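Local coordinates for protein eukaryotic translation initiation factor 2A (Schizosaccharomyces pombe, PDB 3WJ9) that probably directs initiator methionyl-tRNA to 40S ribosomal subunits in a codon-dependent manner during the translation of a small number of specific mRNAs, at residues E31-P36 and Y51-Q56; V147-T152 and P159-R164. All coordinates share one frame; numbering follows the deposited sequence.

Contact 1 of 2, residues E31-P36 and Y51-Q56; sequences EAISEP and YATATQ
In one four-stranded blade of the beta-propeller, Ile33 and Glu35, on the loop that leads into strand 37-42, pack against Tyr51 and Thr53 in the last part of strand 48-53 and against Thr55 in the following turn. The Tyr51 ring, its CG between the backbone N and the carbonyl carbon (chi1 64°), is directed at the loop backbone, with OH 3.1 Å from Ala32 CA. Ile33 N is comparably near this hydroxyl, but the angle is too poor for a hydrogen bond. Ile33 meets the tyrosine at its rim, CG1 lying near the ring plane and 3.4 Å from CE2. From there the isoleucine runs on extended (chi2 177°), which carries CD1 past the ring to Thr53, where it lies 3.6 Å from CG2. The same Thr53 methyl sits in the plane of the Tyr51 ring at its edge, so isoleucine, threonine and tyrosine form one continuous apolar patch, to which Val58 of strand 57-61 adds from the next strand. Farther along the loop, Glu35 places CB 3.5 Å from Thr53 CB. Its chain then bends at chi2 (-85°) and crosses the Thr55 side chain at about a right angle, with CG 3.8 Å from Thr55 CB. Thr53 and Thr55 lie where strand 48-53 turns back into strand 57-61 as a beta hairpin. Gln56 O receives two donors from Thr53 there: the backbone N at 3.1 Å, and the hydroxyl OG1 at 3.3 Å, which approaches from above the carbonyl plane.

Contact 2 of 2, residues V147-T152 and P159-R164; sequences VHFYET and PIAKLR
Pro159 lies over one face of the Tyr150 ring, its CA 4.3 Å from the ring centroid and 17° off the normal, a CH-pi contact displaced toward the rim. The Phe149 ring is met at its edge instead: Ala161 O lies in its plane, and Leu163 CB stands near that plane 4.4 Å from CE1. His148 is approached obliquely by Lys162 CG and by Pro159 CG, the latter 4.1 Å from CD2. With CG of Tyr150 beside its backbone N (chi1 -65°), the ring runs alongside the proline, whose CG comes 3.7 Å from the hydroxyl oxygen; Pro159 therefore touches both Tyr150 and His148. Replacing Tyr150 by an alanine would remove the ring that Pro159 CA lies over and is likely to leave that side of the proline without its aromatic partner.

The backbones pair antiparallel, with a classic beta bulge in which Ile160 and Ala161 both stand opposite Phe149. Phe149 N donates to Ala161 O at 2.8 Å with an N-H...O angle of 156°, while the return bond from Ile160 N to Phe149 O is weak, as is that from Leu163 N to Val147 O. Pro159 CA also makes a CA-H...O contact with Phe149 O at 3.2 Å. From the bulge itself the Ile160 side chain slants across that of Glu151, CD1 lying 3.7 Å from Glu151 CG.

Strand 161-162 forms one edge of its four-stranded blade, and strand 146-151 is bonded on its other side to strand 138-143. Phe149 and Leu163 turn to the next blade, touching Val181 and Val183 of strand 180-185, whereas Tyr150 packs on Arg141 of strand 138-143.

Contacts 1 and 2 belong to separate blades of the same propeller and follow one another along the chain. Their centres lie 34 Å apart and their nearest atoms about 21 Å, so they do not touch; the blade of strands 76-81, 87-92, 106-110 and 116-120 comes between them in sequence. Each is placed similarly far out, with its centre 24 Å (contact 1) or 23 Å (contact 2) from that of the chain. They differ in kind: contact 1 lays an irregular loop against a strand and hairpin turn through side chains, whereas contact 2 joins the third and fourth strands of a blade by backbone bonds. Both lie in the beta-propeller part of a longer factor.

Contact 1 of 2, residues E31-P36 and Y51-Q56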
loop_
_atom_site.group_PDB
_atom_site.type_symbol
_atom_site.label_atom_id
_atom_site.label_comp_id
_atom_site.label_asym_id
_atom_site.label_seq_id
_atom_site.Cartn_x
_atom_site.Cartn_y
_atom_site.Cartn_z
ATOM N N GLU A 31 7.890 -9.497 -23.237
ATOM C CA GLU A 31 8.339 -10.850 -22.923
ATOM C C GLU A 31 9.243 -10.807 -21.688
ATOM O O GLU A 31 9.964 -9.832 -21.476
ATOM C CB GLU A 31 9.067 -11.481 -24.113
ATOM C CG GLU A 31 9.683 -12.839 -23.810
ATOM C CD GLU A 31 10.299 -13.491 -25.028
ATOM O OE1 GLU A 31 11.543 -13.569 -25.092
ATOM O OE2 GLU A 31 9.539 -13.935 -25.912
ATOM N N ALA A 32 9.190 -11.859 -20.873
ATOM C CA ALA A 32 9.929 -11.907 -19.612
ATOM C C ALA A 32 11.389 -12.331 -19.786
ATOM O O ALA A 32 11.843 -12.585 -20.900
ATOM C CB ALA A 32 9.228 -12.841 -18.637
ATOM N N ILE A 33 12.117 -12.404 -18.672
ATOM C CA ILE A 33 13.520 -12.820 -18.677
ATOM C C ILE A 33 13.628 -14.345 -18.698
ATOM O O ILE A 33 12.671 -15.042 -18.356
ATOM C CB ILE A 33 14.290 -12.271 -17.437
ATOM C CG1 ILE A 33 13.984 -10.795 -17.201
ATOM C CG2 ILE A 33 15.797 -12.425 -17.595
ATOM C CD1 ILE A 33 14.663 -10.243 -15.962
ATOM N N SER A 34 14.786 -14.844 -19.124
ATOM C CA SER A 34 15.147 -16.254 -19.010
ATOM C C SER A 34 14.764 -16.850 -17.659
ATOM O O SER A 34 14.112 -17.892 -17.589
ATOM C CB SER A 34 16.651 -16.426 -19.236
ATOM O OG SER A 34 17.054 -17.766 -19.022
ATOM N N GLU A 35 15.175 -16.178 -16.589
ATOM C CA GLU A 35 14.865 -16.622 -15.237
ATOM C C GLU A 35 13.375 -16.497 -14.943
ATOM O O GLU A 35 12.714 -15.592 -15.450
ATOM C CB GLU A 35 15.659 -15.812 -14.213
ATOM C CG GLU A 35 17.149 -15.732 -14.466
ATOM C CD GLU A 35 17.907 -16.920 -13.909
ATOM O OE1 GLU A 35 19.103 -16.764 -13.588
ATOM O OE2 GLU A 35 17.310 -18.009 -13.790
ATOM N N PRO A 36 12.841 -17.410 -14.117
ATOM C CA PRO A 36 11.456 -17.279 -13.657
ATOM C C PRO A 36 11.294 -16.050 -12.771
ATOM O O PRO A 36 12.187 -15.752 -11.980
ATOM C CB PRO A 36 11.226 -18.570 -12.865
ATOM C CG PRO A 36 12.591 -18.988 -12.427
ATOM C CD PRO A 36 13.503 -18.598 -13.553
ATOM N N TYR A 51 9.400 -6.391 -12.843
ATOM C CA TYR A 51 9.350 -7.730 -12.277
ATOM C C TYR A 51 10.748 -8.222 -11.943
ATOM O O TYR A 51 11.716 -7.899 -12.633
ATOM C CB TYR A 51 8.648 -8.700 -13.228
ATOM C CG TYR A 51 9.352 -8.911 -14.547
ATOM C CD1 TYR A 51 9.061 -8.112 -15.643
ATOM C CD2 TYR A 51 10.297 -9.916 -14.701
ATOM C CE1 TYR A 51 9.698 -8.298 -16.851
ATOM C CE2 TYR A 51 10.937 -10.110 -15.904
ATOM C CZ TYR A 51 10.635 -9.298 -16.977
ATOM O OH TYR A 51 11.271 -9.482 -18.183
ATOM N N ALA A 52 10.846 -9.002 -10.876
ATOM C CA ALA A 52 12.136 -9.461 -10.395
ATOM C C ALA A 52 12.371 -10.925 -10.721
ATOM O O ALA A 52 11.503 -11.772 -10.510
ATOM C CB ALA A 52 12.248 -9.231 -8.900
ATOM N N THR A 53 13.549 -11.205 -11.262
ATOM C CA THR A 53 14.027 -12.567 -11.414
ATOM C C THR A 53 15.320 -12.678 -10.619
ATOM O O THR A 53 15.797 -11.681 -10.075
ATOM C CB THR A 53 14.261 -12.942 -12.888
ATOM O OG1 THR A 53 15.415 -12.256 -13.388
ATOM C CG2 THR A 53 13.045 -12.593 -13.735
ATOM N N ALA A 54 15.884 -13.877 -10.544
ATOM C CA ALA A 54 17.107 -14.091 -9.779
ATOM C C ALA A 54 18.262 -13.245 -10.304
ATOM O O ALA A 54 19.003 -12.640 -9.531
ATOM C CB ALA A 54 17.485 -15.562 -9.793
ATOM N N THR A 55 18.406 -13.200 -11.624
ATOM C CA THR A 55 19.547 -12.542 -12.245
ATOM C C THR A 55 19.394 -11.024 -12.320
ATOM O O THR A 55 20.319 -10.285 -11.982
ATOM C CB THR A 55 19.787 -13.088 -13.670
ATOM O OG1 THR A 55 19.873 -14.516 -13.628
ATOM C CG2 THR A 55 21.075 -12.534 -14.253
ATOM N N GLN A 56 18.228 -10.565 -12.767
ATOM C CA GLN A 56 18.037 -9.164 -13.139
ATOM C C GLN A 56 16.677 -8.587 -12.731
ATOM O O GLN A 56 15.858 -9.264 -12.109
ATOM C CB GLN A 56 18.219 -9.013 -14.653
ATOM C CG GLN A 56 19.574 -9.457 -15.175
ATOM C CD GLN A 56 19.622 -9.637 -16.681
ATOM O OE1 GLN A 56 18.698 -9.259 -17.395
ATOM N NE2 GLN A 56 20.702 -10.245 -17.168
#

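Contact 2 of 2, residues V147-T152 and P159-R164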
loop_
_atom_site.group_PDB
_atom_site.type_symbol
_atom_site.label_atom_id
_atom_site.label_comp_id
_atom_site.label_asym_id
_atom_site.label_seq_id
_atom_site.Cartn_x
_atom_site.Cartn_y
_atom_site.Cartn_z
ATOM N N VAL A 147 15.379 10.768 12.185
ATOM C CA VAL A 147 14.695 10.567 10.909
ATOM C C VAL A 147 15.411 11.482 9.914
ATOM O O VAL A 147 15.562 12.678 10.160
ATOM C CB VAL A 147 13.179 10.855 10.884
ATOM C CG1 VAL A 147 12.694 11.108 9.463
ATOM C CG2 VAL A 147 12.417 9.709 11.527
ATOM N N HIS A 148 15.858 10.911 8.798
ATOM C CA HIS A 148 16.585 11.669 7.781
ATOM C C HIS A 148 15.705 12.051 6.593
ATOM O O HIS A 148 14.828 11.292 6.184
ATOM C CB HIS A 148 17.792 10.871 7.283
ATOM C CG HIS A 148 18.821 10.608 8.339
ATOM N ND1 HIS A 148 18.764 11.180 9.590
ATOM C CD2 HIS A 148 19.934 9.837 8.324
ATOM C CE1 HIS A 148 19.799 10.769 10.306
ATOM N NE2 HIS A 148 20.524 9.957 9.561
ATOM N N PHE A 149 15.955 13.235 6.043
ATOM C CA PHE A 149 15.262 13.704 4.849
ATOM C C PHE A 149 16.265 13.942 3.728
ATOM O O PHE A 149 17.398 14.342 3.980
ATOM C CB PHE A 149 14.479 14.986 5.139
ATOM C CG PHE A 149 13.345 14.799 6.105
ATOM C CD1 PHE A 149 13.576 14.789 7.470
ATOM C CD2 PHE A 149 12.049 14.642 5.648
ATOM C CE1 PHE A 149 12.537 14.618 8.361
ATOM C CE2 PHE A 149 11.005 14.472 6.534
ATOM C CZ PHE A 149 11.251 14.460 7.893
ATOM N N TYR A 150 15.845 13.694 2.492
ATOM C CA TYR A 150 16.734 13.829 1.345
ATOM C C TYR A 150 16.093 14.633 0.221
ATOM O O TYR A 150 14.879 14.809 0.187
ATOM C CB TYR A 150 17.135 12.452 0.808
ATOM C CG TYR A 150 17.974 11.611 1.747
ATOM C CD1 TYR A 150 17.402 10.968 2.837
ATOM C CD2 TYR A 150 19.335 11.446 1.530
ATOM C CE1 TYR A 150 18.163 10.197 3.692
ATOM C CE2 TYR A 150 20.106 10.675 2.380
ATOM C CZ TYR A 150 19.514 10.053 3.459
ATOM O OH TYR A 150 20.276 9.284 4.309
ATOM N N GLU A 151 16.923 15.128 -0.691
ATOM C CA GLU A 151 16.442 15.626 -1.973
ATOM C C GLU A 151 16.560 14.500 -2.991
ATOM O O GLU A 151 17.650 13.987 -3.216
ATOM C CB GLU A 151 17.238 16.847 -2.440
ATOM C CG GLU A 151 16.784 18.170 -1.852
ATOM C CD GLU A 151 17.466 19.351 -2.515
ATOM O OE1 GLU A 151 16.929 20.476 -2.436
ATOM O OE2 GLU A 151 18.540 19.151 -3.120
ATOM N N THR A 152 15.445 14.110 -3.598
ATOM C CA THR A 152 15.448 12.967 -4.509
ATOM C C THR A 152 16.364 13.192 -5.710
ATOM O O THR A 152 17.033 12.271 -6.176
ATOM C CB THR A 152 14.029 12.641 -5.013
ATOM O OG1 THR A 152 13.483 13.775 -5.701
ATOM C CG2 THR A 152 13.123 12.274 -3.842
ATOM N N PRO A 159 21.780 13.732 3.723
ATOM C CA PRO A 159 20.578 14.289 4.355
ATOM C C PRO A 159 20.542 15.816 4.340
ATOM O O PRO A 159 21.386 16.460 4.965
ATOM C CB PRO A 159 20.666 13.768 5.793
ATOM C CG PRO A 159 21.473 12.529 5.689
ATOM C CD PRO A 159 22.494 12.816 4.629
ATOM N N ILE A 160 19.567 16.381 3.635
ATOM C CA ILE A 160 19.401 17.828 3.585
ATOM C C ILE A 160 18.753 18.323 4.874
ATOM O O ILE A 160 18.808 19.509 5.200
ATOM C CB ILE A 160 18.548 18.259 2.370
ATOM C CG1 ILE A 160 18.722 19.754 2.092
ATOM C CG2 ILE A 160 17.082 17.893 2.580
ATOM C CD1 ILE A 160 17.894 20.265 0.937
ATOM N N ALA A 161 18.152 17.395 5.612
ATOM C CA ALA A 161 17.456 17.727 6.846
ATOM C C ALA A 161 17.338 16.514 7.761
ATOM O O ALA A 161 17.301 15.373 7.300
ATOM C CB ALA A 161 16.083 18.289 6.537
ATOM N N LYS A 162 17.286 16.776 9.064
ATOM C CA LYS A 162 17.153 15.732 10.075
ATOM C C LYS A 162 16.081 16.132 11.083
ATOM O O LYS A 162 15.724 17.303 11.175
ATOM C CB LYS A 162 18.488 15.488 10.784
ATOM C CG LYS A 162 19.680 15.352 9.849
ATOM C CD LYS A 162 20.982 15.215 10.621
ATOM C CE LYS A 162 22.185 15.349 9.706
ATOM N NZ LYS A 162 22.344 16.745 9.214
ATOM N N LEU A 163 15.564 15.169 11.841
ATOM C CA LEU A 163 14.526 15.484 12.819
ATOM C C LEU A 163 15.061 15.469 14.247
ATOM O O LEU A 163 15.860 14.612 14.621
ATOM C CB LEU A 163 13.343 14.521 12.695
ATOM C CG LEU A 163 12.065 15.062 13.344
ATOM C CD1 LEU A 163 11.733 16.433 12.775
ATOM C CD2 LEU A 163 10.896 14.110 13.154
ATOM N N ARG A 164 14.589 16.429 15.037
ATOM C CA ARG A 164 15.080 16.666 16.389
ATOM C C ARG A 164 14.790 15.534 17.372
ATOM O O ARG A 164 15.690 15.071 18.073
ATOM C CB ARG A 164 14.471 17.958 16.940
ATOM C CG ARG A 164 14.768 19.199 16.120
ATOM C CD ARG A 164 16.236 19.584 16.174
ATOM N NE ARG A 164 16.500 20.777 15.377
ATOM C CZ ARG A 164 16.338 22.021 15.818
ATOM N NH1 ARG A 164 15.913 22.240 17.054
ATOM N NH2 ARG A 164 16.603 23.048 15.021
#